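Local coordinates for protein dihydrodipicolinate synthase (Aquifex aeolicus, PDB 2EHH) that probably catalyses the condensation, through a Schiff base, of pyruvate with aspartate beta-semialdehyde to give 4-hydroxy-tetrahydrodipicolinate in lysine biosynthesis, at residues V7-P12 and E28-N33; E60-R65 and I70-G75; H86-A91 and D97-V102. One frame throughout, in Å; residues are numbered along the deposited sequence.

Contact 1. Residues V7-P12 and E28-N33; sequences VALITP and EFHVDN
Val7 of the first barrel strand and Leu9, two residues on, pack against His30 in the last turn of helix 20-31, the first helix laid on the outside of this TIM barrel. The imidazole is the centrepiece. Val7 and His30 approach from opposite directions, and Val7 CG1 sits 3.7 Å from the centroid of the His30 ring, only 11° off its normal, a CH-pi contact over the middle of the face. A chi1 of 61° at Val7 sets CG1 there, while the other branch, CG2, goes anti to the backbone N and reaches His30 NE2 at 3.6 Å. Leu9 runs past the His30 side chain and meets the ring obliquely, its CD1 3.4 Å from His30 CE1. The opposite face of the imidazole is covered near its rim by Phe29 CD2, 3.8 Å above the His30 ring plane, which leaves the ring sandwiched between a valine methyl and an aromatic carbon of Phe29.

Polar bonds fix its rotation as well. ND1 of this buried ring is hydrogen-bonded to Leu26 O one turn back in the helix, and NE2 makes a second, weak hydrogen bond to Asn207 O. An alanine here would take away the whole imidazole, and the methyls of Val7 and Leu9 would probably lose their packing surface while Leu26 O lost its side-chain mate. Just past the helix, Asn33 ND2 bonds back to Phe29 O at 2.7 Å. Around the contact, Ile38 of the neighbouring strand 37-40 touches Val7, Leu9 and His30, and Pro211 at the start of helix 211-223 packs on both His30 and Phe29.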
ATOM      1  N   VAL A   7       2.079  28.826  -9.365  1.00 15.76           N
ATOM      2  CA  VAL A   7       2.426  28.673  -7.961  1.00 14.54           C
ATOM      3  C   VAL A   7       1.216  28.426  -7.059  1.00 15.14           C
ATOM      4  O   VAL A   7       0.215  29.135  -7.140  1.00 14.52           O
ATOM      5  CB  VAL A   7       3.191  29.922  -7.438  1.00 15.04           C
ATOM      6  CG1 VAL A   7       2.318  31.167  -7.573  1.00 14.34           C
ATOM      7  CG2 VAL A   7       3.598  29.718  -5.982  1.00 13.27           C
ATOM      8  N   ALA A   8       1.304  27.393  -6.226  1.00 14.64           N
ATOM      9  CA  ALA A   8       0.245  27.094  -5.266  1.00 16.15           C
ATOM     10  C   ALA A   8       0.654  28.031  -4.131  1.00 15.18           C
ATOM     11  O   ALA A   8       1.512  27.710  -3.309  1.00 14.97           O
ATOM     12  CB  ALA A   8       0.315  25.626  -4.824  1.00 16.10           C
ATOM     13  N   LEU A   9       0.060  29.216  -4.124  1.00 16.83           N
ATOM     14  CA  LEU A   9       0.408  30.237  -3.148  1.00 15.60           C
ATOM     15  C   LEU A   9      -0.020  29.973  -1.710  1.00 16.09           C
ATOM     16  O   LEU A   9      -1.144  29.548  -1.449  1.00 14.62           O
ATOM     17  CB  LEU A   9      -0.166  31.579  -3.604  1.00 17.03           C
ATOM     18  CG  LEU A   9       0.555  32.831  -3.115  1.00 16.25           C
ATOM     19  CD1 LEU A   9       1.902  32.935  -3.808  1.00 16.34           C
ATOM     20  CD2 LEU A   9      -0.287  34.065  -3.424  1.00 20.09           C
ATOM     21  N   ILE A  10       0.893  30.227  -0.781  1.00 15.87           N
ATOM     22  CA  ILE A  10       0.596  30.075   0.638  1.00 17.65           C
ATOM     23  C   ILE A  10      -0.337  31.231   0.993  1.00 17.33           C
ATOM     24  O   ILE A  10      -0.427  32.204   0.245  1.00 15.73           O
ATOM     25  CB  ILE A  10       1.862  30.239   1.506  1.00 17.56           C
ATOM     26  CG1 ILE A  10       2.519  31.590   1.199  1.00 18.60           C
ATOM     27  CG2 ILE A  10       2.832  29.098   1.241  1.00 19.09           C
ATOM     28  CD1 ILE A  10       3.624  31.980   2.164  1.00 21.74           C
ATOM     29  N   THR A  11      -1.031  31.122   2.121  1.00 16.72           N
ATOM     30  CA  THR A  11      -1.910  32.194   2.576  1.00 18.35           C
ATOM     31  C   THR A  11      -1.297  32.766   3.852  1.00 19.90           C
ATOM     32  O   THR A  11      -1.323  32.129   4.908  1.00 21.33           O
ATOM     33  CB  THR A  11      -3.332  31.690   2.889  1.00 18.61           C
ATOM     34  OG1 THR A  11      -3.915  31.122   1.711  1.00 16.42           O
ATOM     35  CG2 THR A  11      -4.211  32.847   3.372  1.00 19.23           C
ATOM     36  N   PRO A  12      -0.708  33.969   3.763  1.00 20.81           N
ATOM     37  CA  PRO A  12      -0.081  34.635   4.909  1.00 20.13           C
ATOM     38  C   PRO A  12      -1.091  34.929   6.013  1.00 19.81           C
ATOM     39  O   PRO A  12      -2.227  35.317   5.738  1.00 18.61           O
ATOM     40  CB  PRO A  12       0.477  35.922   4.301  1.00 21.56           C
ATOM     41  CG  PRO A  12       0.716  35.560   2.872  1.00 23.45           C
ATOM     42  CD  PRO A  12      -0.505  34.749   2.530  1.00 21.83           C
ATOM     43  N   GLU A  28       2.852  40.497  -6.208  1.00 20.23           N
ATOM     44  CA  GLU A  28       3.797  41.309  -6.973  1.00 20.56           C
ATOM     45  C   GLU A  28       5.081  40.514  -7.188  1.00 20.12           C
ATOM     46  O   GLU A  28       5.704  40.584  -8.247  1.00 19.70           O
ATOM     47  CB  GLU A  28       4.106  42.604  -6.215  1.00 20.91           C
ATOM     48  CG  GLU A  28       2.877  43.460  -5.959  1.00 22.15           C
ATOM     49  CD  GLU A  28       2.250  43.980  -7.241  1.00 22.33           C
ATOM     50  OE1 GLU A  28       1.035  44.265  -7.230  1.00 24.55           O
ATOM     51  OE2 GLU A  28       2.968  44.111  -8.255  1.00 19.51           O
ATOM     52  N   PHE A  29       5.473  39.760  -6.166  1.00 20.16           N
ATOM     53  CA  PHE A  29       6.670  38.929  -6.226  1.00 19.28           C
ATOM     54  C   PHE A  29       6.601  38.024  -7.455  1.00 18.96           C
ATOM     55  O   PHE A  29       7.566  37.910  -8.216  1.00 18.98           O
ATOM     56  CB  PHE A  29       6.766  38.085  -4.949  1.00 20.72           C
ATOM     57  CG  PHE A  29       7.918  37.115  -4.926  1.00 21.66           C
ATOM     58  CD1 PHE A  29       9.235  37.563  -4.981  1.00 22.23           C
ATOM     59  CD2 PHE A  29       7.682  35.748  -4.802  1.00 20.80           C
ATOM     60  CE1 PHE A  29      10.299  36.663  -4.907  1.00 22.99           C
ATOM     61  CE2 PHE A  29       8.738  34.840  -4.727  1.00 21.10           C
ATOM     62  CZ  PHE A  29      10.049  35.298  -4.778  1.00 22.26           C
ATOM     63  N   HIS A  30       5.454  37.388  -7.661  1.00 18.35           N
ATOM     64  CA  HIS A  30       5.310  36.492  -8.799  1.00 18.92           C
ATOM     65  C   HIS A  30       5.148  37.199 -10.132  1.00 20.58           C
ATOM     66  O   HIS A  30       5.567  36.680 -11.164  1.00 19.39           O
ATOM     67  CB  HIS A  30       4.167  35.508  -8.559  1.00 18.51           C
ATOM     68  CG  HIS A  30       4.530  34.432  -7.586  1.00 17.20           C
ATOM     69  ND1 HIS A  30       4.200  34.495  -6.250  1.00 18.00           N
ATOM     70  CD2 HIS A  30       5.314  33.338  -7.730  1.00 15.16           C
ATOM     71  CE1 HIS A  30       4.770  33.489  -5.611  1.00 15.67           C
ATOM     72  NE2 HIS A  30       5.452  32.773  -6.485  1.00 18.08           N
ATOM     73  N   VAL A  31       4.549  38.384 -10.116  1.00 21.38           N
ATOM     74  CA  VAL A  31       4.388  39.131 -11.355  1.00 20.96           C
ATOM     75  C   VAL A  31       5.770  39.482 -11.913  1.00 22.07           C
ATOM     76  O   VAL A  31       6.027  39.315 -13.101  1.00 21.11           O
ATOM     77  CB  VAL A  31       3.583  40.440 -11.139  1.00 20.79           C
ATOM     78  CG1 VAL A  31       3.668  41.319 -12.387  1.00 22.99           C
ATOM     79  CG2 VAL A  31       2.129  40.113 -10.842  1.00 21.67           C
ATOM     80  N   ASP A  32       6.673  39.955 -11.064  1.00 23.88           N
ATOM     81  CA  ASP A  32       7.985  40.318 -11.576  1.00 27.46           C
ATOM     82  C   ASP A  32       9.025  39.202 -11.589  1.00 27.04           C
ATOM     83  O   ASP A  32      10.198  39.453 -11.844  1.00 27.53           O
ATOM     84  CB  ASP A  32       8.521  41.557 -10.845  1.00 31.20           C
ATOM     85  CG  ASP A  32       8.572  41.382  -9.346  1.00 34.96           C
ATOM     86  OD1 ASP A  32       8.562  42.413  -8.633  1.00 34.27           O
ATOM     87  OD2 ASP A  32       8.630  40.224  -8.882  1.00 38.01           O
ATOM     88  N   ASN A  33       8.600  37.969 -11.334  1.00 26.13           N
ATOM     89  CA  ASN A  33       9.533  36.851 -11.366  1.00 26.73           C
ATOM     90  C   ASN A  33       9.187  35.800 -12.415  1.00 27.25           C
ATOM     91  O   ASN A  33       9.690  34.677 -12.369  1.00 28.67           O
ATOM     92  CB  ASN A  33       9.662  36.210  -9.984  1.00 26.37           C
ATOM     93  CG  ASN A  33      10.680  36.920  -9.115  1.00 28.43           C
ATOM     94  OD1 ASN A  33      11.863  36.987  -9.457  1.00 26.69           O
ATOM     95  ND2 ASN A  33      10.226  37.463  -7.993  1.00 28.07           N
TER

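Contact 2. Residues E60-R65 and I70-G75; sequences EFAVKR and IKVIAG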
ATOM      1  N   GLU A  60     -11.267  37.247  -4.367  1.00 21.51           N
ATOM      2  CA  GLU A  60     -11.636  38.567  -4.861  1.00 23.45           C
ATOM      3  C   GLU A  60     -10.437  39.516  -4.793  1.00 23.31           C
ATOM      4  O   GLU A  60     -10.180  40.284  -5.725  1.00 23.21           O
ATOM      5  CB  GLU A  60     -12.806  39.098  -4.035  1.00 26.64           C
ATOM      6  CG  GLU A  60     -13.291  40.472  -4.423  1.00 32.02           C
ATOM      7  CD  GLU A  60     -14.582  40.834  -3.716  1.00 35.84           C
ATOM      8  OE1 GLU A  60     -14.637  40.699  -2.474  1.00 39.05           O
ATOM      9  OE2 GLU A  60     -15.537  41.254  -4.404  1.00 37.81           O
ATOM     10  N   PHE A  61      -9.692  39.443  -3.695  1.00 22.50           N
ATOM     11  CA  PHE A  61      -8.511  40.281  -3.497  1.00 21.72           C
ATOM     12  C   PHE A  61      -7.405  39.979  -4.514  1.00 21.62           C
ATOM     13  O   PHE A  61      -6.799  40.889  -5.082  1.00 20.78           O
ATOM     14  CB  PHE A  61      -7.955  40.073  -2.085  1.00 22.12           C
ATOM     15  CG  PHE A  61      -6.678  40.817  -1.817  1.00 22.84           C
ATOM     16  CD1 PHE A  61      -6.698  42.173  -1.511  1.00 23.66           C
ATOM     17  CD2 PHE A  61      -5.450  40.168  -1.886  1.00 23.69           C
ATOM     18  CE1 PHE A  61      -5.513  42.870  -1.275  1.00 23.52           C
ATOM     19  CE2 PHE A  61      -4.262  40.855  -1.652  1.00 23.13           C
ATOM     20  CZ  PHE A  61      -4.293  42.207  -1.346  1.00 23.80           C
ATOM     21  N   ALA A  62      -7.133  38.696  -4.729  1.00 20.40           N
ATOM     22  CA  ALA A  62      -6.091  38.285  -5.664  1.00 19.44           C
ATOM     23  C   ALA A  62      -6.405  38.748  -7.081  1.00 19.63           C
ATOM     24  O   ALA A  62      -5.521  39.216  -7.793  1.00 18.75           O
ATOM     25  CB  ALA A  62      -5.923  36.766  -5.636  1.00 17.90           C
ATOM     26  N   VAL A  63      -7.661  38.607  -7.490  1.00 19.73           N
ATOM     27  CA  VAL A  63      -8.061  39.020  -8.828  1.00 21.43           C
ATOM     28  C   VAL A  63      -7.827  40.518  -9.001  1.00 22.18           C
ATOM     29  O   VAL A  63      -7.272  40.954 -10.011  1.00 22.05           O
ATOM     30  CB  VAL A  63      -9.550  38.685  -9.096  1.00 22.04           C
ATOM     31  CG1 VAL A  63     -10.013  39.322 -10.406  1.00 22.64           C
ATOM     32  CG2 VAL A  63      -9.733  37.175  -9.161  1.00 22.77           C
ATOM     33  N   LYS A  64      -8.235  41.303  -8.005  1.00 22.00           N
ATOM     34  CA  LYS A  64      -8.057  42.751  -8.058  1.00 23.33           C
ATOM     35  C   LYS A  64      -6.588  43.157  -8.093  1.00 23.12           C
ATOM     36  O   LYS A  64      -6.200  44.025  -8.869  1.00 20.20           O
ATOM     37  CB  LYS A  64      -8.727  43.422  -6.853  1.00 26.31           C
ATOM     38  CG  LYS A  64     -10.244  43.470  -6.908  1.00 28.92           C
ATOM     39  CD  LYS A  64     -10.803  44.144  -5.660  1.00 31.85           C
ATOM     40  CE  LYS A  64     -12.300  44.404  -5.776  1.00 34.93           C
ATOM     41  NZ  LYS A  64     -13.085  43.161  -6.009  1.00 38.27           N
ATOM     42  N   ARG A  65      -5.767  42.535  -7.252  1.00 22.06           N
ATOM     43  CA  ARG A  65      -4.354  42.881  -7.217  1.00 22.83           C
ATOM     44  C   ARG A  65      -3.612  42.446  -8.471  1.00 21.85           C
ATOM     45  O   ARG A  65      -2.910  43.250  -9.086  1.00 20.66           O
ATOM     46  CB  ARG A  65      -3.672  42.283  -5.984  1.00 25.08           C
ATOM     47  CG  ARG A  65      -4.235  42.761  -4.651  1.00 30.27           C
ATOM     48  CD  ARG A  65      -4.548  44.259  -4.645  1.00 35.07           C
ATOM     49  NE  ARG A  65      -3.413  45.102  -5.016  1.00 38.92           N
ATOM     50  CZ  ARG A  65      -2.327  45.283  -4.271  1.00 41.71           C
ATOM     51  NH1 ARG A  65      -2.208  44.677  -3.094  1.00 42.40           N
ATOM     52  NH2 ARG A  65      -1.362  46.086  -4.700  1.00 42.61           N
ATOM     53  N   ILE A  70      -1.183  38.481 -14.442  1.00 24.74           N
ATOM     54  CA  ILE A  70      -0.890  37.058 -14.315  1.00 24.53           C
ATOM     55  C   ILE A  70      -2.229  36.381 -14.063  1.00 23.33           C
ATOM     56  O   ILE A  70      -3.136  36.991 -13.495  1.00 21.44           O
ATOM     57  CB  ILE A  70       0.050  36.766 -13.132  1.00 26.10           C
ATOM     58  CG1 ILE A  70      -0.534  37.364 -11.853  1.00 26.13           C
ATOM     59  CG2 ILE A  70       1.441  37.317 -13.422  1.00 28.37           C
ATOM     60  CD1 ILE A  70       0.340  37.177 -10.643  1.00 30.50           C
ATOM     61  N   LYS A  71      -2.365  35.135 -14.492  1.00 21.09           N
ATOM     62  CA  LYS A  71      -3.620  34.427 -14.292  1.00 20.48           C
ATOM     63  C   LYS A  71      -3.857  34.133 -12.812  1.00 19.20           C
ATOM     64  O   LYS A  71      -2.915  33.972 -12.031  1.00 17.60           O
ATOM     65  CB  LYS A  71      -3.625  33.117 -15.080  1.00 23.45           C
ATOM     66  CG  LYS A  71      -3.506  33.275 -16.589  1.00 27.95           C
ATOM     67  CD  LYS A  71      -4.717  33.975 -17.177  1.00 33.41           C
ATOM     68  CE  LYS A  71      -4.724  33.873 -18.699  1.00 37.05           C
ATOM     69  NZ  LYS A  71      -4.787  32.452 -19.167  1.00 38.23           N
ATOM     70  N   VAL A  72      -5.128  34.083 -12.435  1.00 17.45           N
ATOM     71  CA  VAL A  72      -5.504  33.791 -11.067  1.00 16.76           C
ATOM     72  C   VAL A  72      -6.454  32.611 -11.094  1.00 16.88           C
ATOM     73  O   VAL A  72      -7.513  32.668 -11.720  1.00 16.06           O
ATOM     74  CB  VAL A  72      -6.212  34.984 -10.384  1.00 18.58           C
ATOM     75  CG1 VAL A  72      -6.664  34.583  -8.982  1.00 17.62           C
ATOM     76  CG2 VAL A  72      -5.269  36.180 -10.308  1.00 18.15           C
ATOM     77  N   ILE A  73      -6.043  31.531 -10.436  1.00 15.83           N
ATOM     78  CA  ILE A  73      -6.845  30.319 -10.340  1.00 14.54           C
ATOM     79  C   ILE A  73      -7.300  30.214  -8.887  1.00 13.93           C
ATOM     80  O   ILE A  73      -6.503  30.367  -7.960  1.00 14.62           O
ATOM     81  CB  ILE A  73      -6.014  29.063 -10.701  1.00 14.98           C
ATOM     82  CG1 ILE A  73      -5.423  29.214 -12.109  1.00 15.96           C
ATOM     83  CG2 ILE A  73      -6.894  27.823 -10.644  1.00 14.25           C
ATOM     84  CD1 ILE A  73      -4.451  28.104 -12.503  1.00 16.78           C
ATOM     85  N   ALA A  74      -8.580  29.949  -8.683  1.00 14.56           N
ATOM     86  CA  ALA A  74      -9.106  29.852  -7.332  1.00 15.33           C
ATOM     87  C   ALA A  74      -9.442  28.429  -6.907  1.00 15.70           C
ATOM     88  O   ALA A  74     -10.064  27.675  -7.658  1.00 13.91           O
ATOM     89  CB  ALA A  74     -10.341  30.730  -7.197  1.00 16.46           C
ATOM     90  N   GLY A  75      -9.016  28.069  -5.700  1.00 16.08           N
ATOM     91  CA  GLY A  75      -9.328  26.758  -5.167  1.00 16.66           C
ATOM     92  C   GLY A  75     -10.751  26.917  -4.670  1.00 17.61           C
ATOM     93  O   GLY A  75     -10.996  27.689  -3.742  1.00 18.27           O
TER
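Val72 is the one strand residue through which 70-75 meets the helix segment 60-65, and its two methyls divide the work. CG1 does the side-chain packing: it lies 4.0 Å from Val63 CG2 and 4.1 Å from Ala62 CB, wedged between two consecutive helix residues, and the two valines meet at a slant. CG2 turns to the backbone instead and rests 4.0 Å from Ala62 O. The split follows from the Val72 torsion, which sets CG1 anti to the backbone N (chi1 176°) and CG2 anti to the carbonyl carbon. The contact is van der Waals packing throughout, of ordinary spacing, and the short Ala62 side chain lets the helix backbone come close, with the CA atoms of Val63 and Val72 6.2 Å apart.

A second shell holds these groups. Ala66, one turn on, also touches Val72, while Ala62 packs on Val40 and Ile27; on the strand, Val72 N is hydrogen-bonded to Asp97 OD1. On the flank toward helix 20-31, the Phe61 ring has Arg65 CG over one face, 3.3 Å above its plane and toward the rim, and meets Tyr20 edge-to-face. Further round, Lys64 NZ and Glu60 OE2 form a salt bridge of 3.5 Å across one helical turn. The packing joins the helix to the second strand of the right-handed beta-alpha-beta unit 37-40, 52-66, 71-75, the repeating element of a TIM barrel.

Contact 3. Residues H86-A91 and D97-V102; sequences HLTAHA and DGALVV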
ATOM      1  N   HIS A  86     -21.356  26.850  -5.169  1.00 21.68           N
ATOM      2  CA  HIS A  86     -21.425  28.234  -4.718  1.00 23.69           C
ATOM      3  C   HIS A  86     -20.085  28.953  -4.757  1.00 21.82           C
ATOM      4  O   HIS A  86     -19.994  30.072  -5.254  1.00 22.25           O
ATOM      5  CB  HIS A  86     -22.012  28.312  -3.305  1.00 27.13           C
ATOM      6  CG  HIS A  86     -23.506  28.213  -3.269  1.00 32.64           C
ATOM      7  ND1 HIS A  86     -24.257  28.637  -2.191  1.00 35.37           N
ATOM      8  CD2 HIS A  86     -24.393  27.742  -4.178  1.00 34.58           C
ATOM      9  CE1 HIS A  86     -25.538  28.434  -2.439  1.00 35.02           C
ATOM     10  NE2 HIS A  86     -25.648  27.890  -3.640  1.00 36.01           N
ATOM     11  N   LEU A  87     -19.039  28.313  -4.245  1.00 20.60           N
ATOM     12  CA  LEU A  87     -17.721  28.934  -4.236  1.00 20.64           C
ATOM     13  C   LEU A  87     -17.178  29.105  -5.652  1.00 18.73           C
ATOM     14  O   LEU A  87     -16.511  30.091  -5.955  1.00 18.20           O
ATOM     15  CB  LEU A  87     -16.748  28.102  -3.394  1.00 22.72           C
ATOM     16  CG  LEU A  87     -15.401  28.757  -3.086  1.00 24.79           C
ATOM     17  CD1 LEU A  87     -15.617  30.153  -2.512  1.00 25.55           C
ATOM     18  CD2 LEU A  87     -14.627  27.890  -2.102  1.00 26.45           C
ATOM     19  N   THR A  88     -17.462  28.143  -6.523  1.00 18.49           N
ATOM     20  CA  THR A  88     -16.991  28.232  -7.894  1.00 17.87           C
ATOM     21  C   THR A  88     -17.751  29.363  -8.597  1.00 18.80           C
ATOM     22  O   THR A  88     -17.192  30.081  -9.427  1.00 16.30           O
ATOM     23  CB  THR A  88     -17.198  26.900  -8.637  1.00 17.91           C
ATOM     24  OG1 THR A  88     -16.481  25.862  -7.952  1.00 16.03           O
ATOM     25  CG2 THR A  88     -16.673  26.993 -10.058  1.00 16.48           C
ATOM     26  N   ALA A  89     -19.024  29.526  -8.245  1.00 18.15           N
ATOM     27  CA  ALA A  89     -19.842  30.591  -8.825  1.00 20.38           C
ATOM     28  C   ALA A  89     -19.226  31.932  -8.436  1.00 20.70           C
ATOM     29  O   ALA A  89     -19.120  32.844  -9.261  1.00 22.49           O
ATOM     30  CB  ALA A  89     -21.274  30.499  -8.305  1.00 20.06           C
ATOM     31  N   HIS A  90     -18.820  32.041  -7.173  1.00 20.98           N
ATOM     32  CA  HIS A  90     -18.200  33.260  -6.662  1.00 20.77           C
ATOM     33  C   HIS A  90     -16.935  33.601  -7.446  1.00 20.98           C
ATOM     34  O   HIS A  90     -16.743  34.745  -7.868  1.00 19.24           O
ATOM     35  CB  HIS A  90     -17.843  33.097  -5.182  1.00 22.24           C
ATOM     36  CG  HIS A  90     -17.030  34.228  -4.632  1.00 23.83           C
ATOM     37  ND1 HIS A  90     -17.567  35.467  -4.355  1.00 24.27           N
ATOM     38  CD2 HIS A  90     -15.709  34.317  -4.346  1.00 23.64           C
ATOM     39  CE1 HIS A  90     -16.611  36.271  -3.922  1.00 25.12           C
ATOM     40  NE2 HIS A  90     -15.474  35.598  -3.908  1.00 24.27           N
ATOM     41  N   ALA A  91     -16.069  32.609  -7.629  1.00 18.79           N
ATOM     42  CA  ALA A  91     -14.821  32.803  -8.361  1.00 19.90           C
ATOM     43  C   ALA A  91     -15.114  33.361  -9.750  1.00 19.35           C
ATOM     44  O   ALA A  91     -14.423  34.257 -10.236  1.00 20.34           O
ATOM     45  CB  ALA A  91     -14.068  31.475  -8.472  1.00 19.92           C
ATOM     46  N   ASP A  97      -9.658  33.539 -13.379  1.00 19.04           N
ATOM     47  CA  ASP A  97      -9.441  32.940 -14.693  1.00 18.29           C
ATOM     48  C   ASP A  97      -9.780  31.456 -14.741  1.00 18.77           C
ATOM     49  O   ASP A  97     -10.066  30.906 -15.806  1.00 17.79           O
ATOM     50  CB  ASP A  97      -7.993  33.142 -15.129  1.00 19.98           C
ATOM     51  CG  ASP A  97      -7.604  34.601 -15.169  1.00 22.23           C
ATOM     52  OD1 ASP A  97      -6.900  35.061 -14.243  1.00 22.06           O
ATOM     53  OD2 ASP A  97      -8.018  35.289 -16.122  1.00 22.77           O
ATOM     54  N   GLY A  98      -9.747  30.805 -13.585  1.00 17.96           N
ATOM     55  CA  GLY A  98     -10.065  29.391 -13.538  1.00 17.58           C
ATOM     56  C   GLY A  98     -10.354  28.944 -12.121  1.00 17.55           C
ATOM     57  O   GLY A  98     -10.069  29.670 -11.168  1.00 16.36           O
ATOM     58  N   ALA A  99     -10.930  27.754 -11.989  1.00 16.61           N
ATOM     59  CA  ALA A  99     -11.254  27.199 -10.681  1.00 17.57           C
ATOM     60  C   ALA A  99     -10.617  25.820 -10.530  1.00 16.32           C
ATOM     61  O   ALA A  99     -10.767  24.966 -11.402  1.00 17.33           O
ATOM     62  CB  ALA A  99     -12.766  27.090 -10.514  1.00 16.19           C
ATOM     63  N   LEU A 100      -9.893  25.623  -9.431  1.00 15.99           N
ATOM     64  CA  LEU A 100      -9.252  24.342  -9.139  1.00 15.92           C
ATOM     65  C   LEU A 100     -10.216  23.614  -8.208  1.00 15.31           C
ATOM     66  O   LEU A 100     -10.486  24.075  -7.099  1.00 16.91           O
ATOM     67  CB  LEU A 100      -7.914  24.554  -8.428  1.00 17.77           C
ATOM     68  CG  LEU A 100      -7.130  23.278  -8.097  1.00 19.96           C
ATOM     69  CD1 LEU A 100      -6.161  22.965  -9.233  1.00 19.79           C
ATOM     70  CD2 LEU A 100      -6.362  23.475  -6.806  1.00 21.56           C
ATOM     71  N   VAL A 101     -10.741  22.485  -8.665  1.00 13.55           N
ATOM     72  CA  VAL A 101     -11.705  21.721  -7.890  1.00 14.21           C
ATOM     73  C   VAL A 101     -11.127  20.374  -7.498  1.00 13.23           C
ATOM     74  O   VAL A 101     -10.948  19.495  -8.339  1.00 14.42           O
ATOM     75  CB  VAL A 101     -12.986  21.512  -8.703  1.00 13.69           C
ATOM     76  CG1 VAL A 101     -14.020  20.769  -7.873  1.00 13.38           C
ATOM     77  CG2 VAL A 101     -13.523  22.870  -9.164  1.00 15.35           C
ATOM     78  N   VAL A 102     -10.824  20.218  -6.217  1.00 13.12           N
ATOM     79  CA  VAL A 102     -10.238  18.976  -5.735  1.00 12.63           C
ATOM     80  C   VAL A 102     -11.233  17.822  -5.753  1.00 12.76           C
ATOM     81  O   VAL A 102     -12.446  18.018  -5.616  1.00 12.52           O
ATOM     82  CB  VAL A 102      -9.680  19.151  -4.292  1.00 13.23           C
ATOM     83  CG1 VAL A 102     -10.832  19.313  -3.299  1.00 12.53           C
ATOM     84  CG2 VAL A 102      -8.801  17.963  -3.914  1.00 11.02           C
TER
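Thr88 and Ala99 make the close point between helix segment 86-91 and strand segment 97-102, methyl to methyl: Thr88 CG2 is 3.9 Å from Ala99 CB. The threonine methyl is anti to its own backbone N, which swings the hydroxyl to the other branch (chi1 -59°), beside that N. There OG1 is hydrogen-bonded to Ala84 O, one turn earlier, and to Thr76 OG1 just after barrel strand 71-75. Two bonds therefore grip the buried hydroxyl, fix the side-chain rotation and present the methyl to the strand. Thr76 also packs on Ala99.

Away from the close point the fit slackens. Val101 CG2 comes no nearer than 4.4 Å to Thr88 OG1, and Ala91 CB, although aimed at the strand, stays 5.0 Å from Ala99 CB; Ala91 also packs on Ala74 and Thr76. The segments belong to the beta-alpha-beta unit 71-75, 81-93, 98-102 of the TIM barrel, with the helix on the outer surface and alternate strand residues facing it. Leu100 points the other way and touches Ile73, Ile130 and Tyr132; Tyr132 is probably the catalytic proton donor and acceptor. Val101 reaches toward helix 111-124, touching His117 and Phe118. Further along the strand, Val102 packs on Tyr106 of a second subunit, a residue consistent with a role in the proton relay.

The far face of the helix is the solvent side: His86 is exposed there, its ring meeting that of His82 with the planes at about 50°, and Ala89 is partly exposed. His90, also partly exposed, turns along the surface to the neighbouring helix and bonds through NE2 to Glu56 O.

How the contacts relate
From the N terminus the three contacts follow in series, with neither nesting nor crossing. Contact 1 closes the longest excursion, fifteen residues that include the small hairpin 13-14/17-18, and ties the first barrel strand to the helix that follows it. Contacts 2 and 3 close short connections of four and five residues, each fastening a helix to the strand after it. Contacts 1 and 2 touch where Val31 CG2 meets Ile70 CD1 at 3.4 Å. Contacts 2 and 3 join through neighbouring strands 71-75 and 98-102, with Leu100 N 2.7 Å from Ala74 O, probably hydrogen-bonded. Contacts 1 and 3 do not touch, although both reach the same barrel sheet.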